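Side-chain contact in arylamine n-acetyltransferase (Mycobacterium smegmatis, PDB 1W5R), which transfers an acetyl group to arylamines, probably from acetyl-coenzyme A as in other members of its family: residues A246-L249 with D250-N254. The protein carries 1 engineered substitution. Residues are numbered along the deposited sequence; the frame is centred on the assembly and turned at random.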
ATOM      1  N   ALA A 246     -11.275  -6.372 -12.998  1.00 17.99           N
ATOM      2  CA  ALA A 246     -11.014  -5.136 -13.757  1.00 18.04           C
ATOM      3  C   ALA A 246      -9.852  -4.316 -13.220  1.00 17.54           C
ATOM      4  O   ALA A 246      -9.057  -3.788 -14.005  1.00 17.91           O
ATOM      5  CB  ALA A 246     -12.276  -4.262 -13.878  1.00 18.47           C
ATOM      6  N   GLN A 247      -9.774  -4.182 -11.888  1.00 18.10           N
ATOM      7  CA  GLN A 247      -8.687  -3.442 -11.253  1.00 18.18           C
ATOM      8  C   GLN A 247      -7.363  -4.186 -11.450  1.00 17.11           C
ATOM      9  O   GLN A 247      -6.328  -3.555 -11.654  1.00 17.93           O
ATOM     10  CB  GLN A 247      -8.938  -3.231  -9.752  1.00 18.42           C
ATOM     11  CG  GLN A 247      -9.978  -2.157  -9.421  1.00 20.40           C
ATOM     12  CD  GLN A 247     -11.402  -2.668  -9.487  1.00 22.45           C
ATOM     13  OE1 GLN A 247     -12.311  -1.936  -9.885  1.00 26.40           O
ATOM     14  NE2 GLN A 247     -11.615  -3.913  -9.087  1.00 22.68           N
ATOM     15  N   VAL A 248      -7.423  -5.522 -11.401  1.00 17.44           N
ATOM     16  CA  VAL A 248      -6.242  -6.357 -11.646  1.00 16.55           C
ATOM     17  C   VAL A 248      -5.739  -6.113 -13.073  1.00 16.08           C
ATOM     18  O   VAL A 248      -4.562  -5.826 -13.279  1.00 16.55           O
ATOM     19  CB  VAL A 248      -6.508  -7.859 -11.382  1.00 16.00           C
ATOM     20  CG1 VAL A 248      -5.291  -8.702 -11.804  1.00 15.58           C
ATOM     21  CG2 VAL A 248      -6.805  -8.092  -9.908  1.00 16.38           C
ATOM     22  N   LEU A 249      -6.653  -6.180 -14.044  1.00 17.10           N
ATOM     23  CA  LEU A 249      -6.309  -5.874 -15.425  1.00 17.90           C
ATOM     24  C   LEU A 249      -5.762  -4.463 -15.635  1.00 17.98           C
ATOM     25  O   LEU A 249      -4.813  -4.268 -16.402  1.00 18.30           O
ATOM     26  CB  LEU A 249      -7.488  -6.160 -16.362  1.00 18.54           C
ATOM     27  CG  LEU A 249      -7.468  -7.521 -17.055  1.00 19.69           C
ATOM     28  CD1 LEU A 249      -7.818  -8.642 -16.102  1.00 20.82           C
ATOM     29  CD2 LEU A 249      -8.405  -7.511 -18.257  1.00 21.32           C
ATOM     30  N   ASP A 250      -6.336  -3.475 -14.937  1.00 18.95           N
ATOM     31  CA  ASP A 250      -5.779  -2.125 -14.996  1.00 20.20           C
ATOM     32  C   ASP A 250      -4.338  -2.089 -14.484  1.00 19.72           C
ATOM     33  O   ASP A 250      -3.495  -1.429 -15.082  1.00 20.25           O
ATOM     34  CB  ASP A 250      -6.634  -1.105 -14.236  1.00 20.96           C
ATOM     35  CG  ASP A 250      -5.933   0.247 -14.098  1.00 23.01           C
ATOM     36  OD1 ASP A 250      -5.501   0.578 -12.971  1.00 26.64           O
ATOM     37  OD2 ASP A 250      -5.775   0.965 -15.117  1.00 25.64           O
ATOM     38  N   ALA A 251      -4.061  -2.801 -13.386  1.00 19.97           N
ATOM     39  CA  ALA A 251      -2.707  -2.873 -12.837  1.00 19.70           C
ATOM     40  C   ALA A 251      -1.766  -3.527 -13.846  1.00 19.48           C
ATOM     41  O   ALA A 251      -0.667  -3.032 -14.097  1.00 19.74           O
ATOM     42  CB  ALA A 251      -2.698  -3.630 -11.511  1.00 19.96           C
ATOM     43  N   ILE A 252      -2.230  -4.619 -14.454  1.00 19.38           N
ATOM     44  CA  ILE A 252      -1.433  -5.346 -15.439  1.00 19.54           C
ATOM     45  C   ILE A 252      -0.997  -4.422 -16.588  1.00 19.84           C
ATOM     46  O   ILE A 252       0.167  -4.393 -16.974  1.00 19.35           O
ATOM     47  CB  ILE A 252      -2.207  -6.580 -15.953  1.00 18.85           C
ATOM     48  CG1 ILE A 252      -2.248  -7.672 -14.874  1.00 19.07           C
ATOM     49  CG2 ILE A 252      -1.595  -7.126 -17.251  1.00 18.23           C
ATOM     50  CD1 ILE A 252      -3.173  -8.841 -15.209  1.00 19.59           C
ATOM     51  N   VAL A 253      -1.939  -3.637 -17.098  1.00 21.41           N
ATOM     52  CA  VAL A 253      -1.666  -2.762 -18.247  1.00 23.31           C
ATOM     53  C   VAL A 253      -0.857  -1.512 -17.862  1.00 24.18           C
ATOM     54  O   VAL A 253       0.123  -1.163 -18.525  1.00 24.44           O
ATOM     55  CB  VAL A 253      -2.986  -2.351 -18.950  1.00 23.83           C
ATOM     56  CG1 VAL A 253      -2.712  -1.427 -20.133  1.00 24.26           C
ATOM     57  CG2 VAL A 253      -3.732  -3.577 -19.420  1.00 23.55           C
ATOM     58  N   ASN A 254      -1.265  -0.863 -16.780  1.00 25.72           N
ATOM     59  CA  ASN A 254      -0.757   0.472 -16.449  1.00 26.87           C
ATOM     60  C   ASN A 254       0.312   0.541 -15.355  1.00 27.08           C
ATOM     61  O   ASN A 254       1.152   1.449 -15.360  1.00 28.06           O
ATOM     62  CB  ASN A 254      -1.929   1.413 -16.156  1.00 27.31           C
ATOM     63  CG  ASN A 254      -2.824   1.608 -17.370  1.00 28.28           C
ATOM     64  OD1 ASN A 254      -3.995   1.242 -17.358  1.00 29.23           O
ATOM     65  ND2 ASN A 254      -2.259   2.152 -18.440  1.00 29.37           N
TER
HETATM   66  O   HOH W   1      -5.518  -0.916 -10.714  1.00 25.69           O
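Val-248 and Ile-252, one turn apart on helix 245-255 of the arylamine N-acetyltransferase fold, meet along the buried side of this helix. Their meeting is apolar: CG1 of Val-248 lies 4.0 Å from CD1 of Ile-252, and the two side chains cross at a slant. The outer chain of Ile-252 is extended (chi2 171°), which carries CD1 out to Val-248 CG1; nearer the backbone, CG1 of Ile-252 also packs on the carbonyl O of Val-248. Phe-242 of strand 236-242 touches Val-248 and Ala-251, and Val-272 of helix 268-274 touches Val-248 and Leu-249, so the helix packs on both strand 236-242 and helix 268-274.

Four i to i+4 backbone hydrogen bonds tie 246-249 to 250-253 in the regular alpha-helical pattern, from the nitrogens of Asp-250, Ala-251, Ile-252 and Val-253 to the oxygens of Ala-246, Gln-247, Val-248 and Leu-249. The Ile-252 N to Val-248 O bond measures 2.9 Å.

On the polar side, Asp-250 holds CG trans to its nitrogen (chi1 170°), which brings OD1 to a water bound at Gln-247 O. Gln-247 O accepts two hydrogen bonds, one from Ala-251 N and one from this water 2.9 Å away; the water also donates to the carboxylate, 2.7 Å from OD1 of Asp-250.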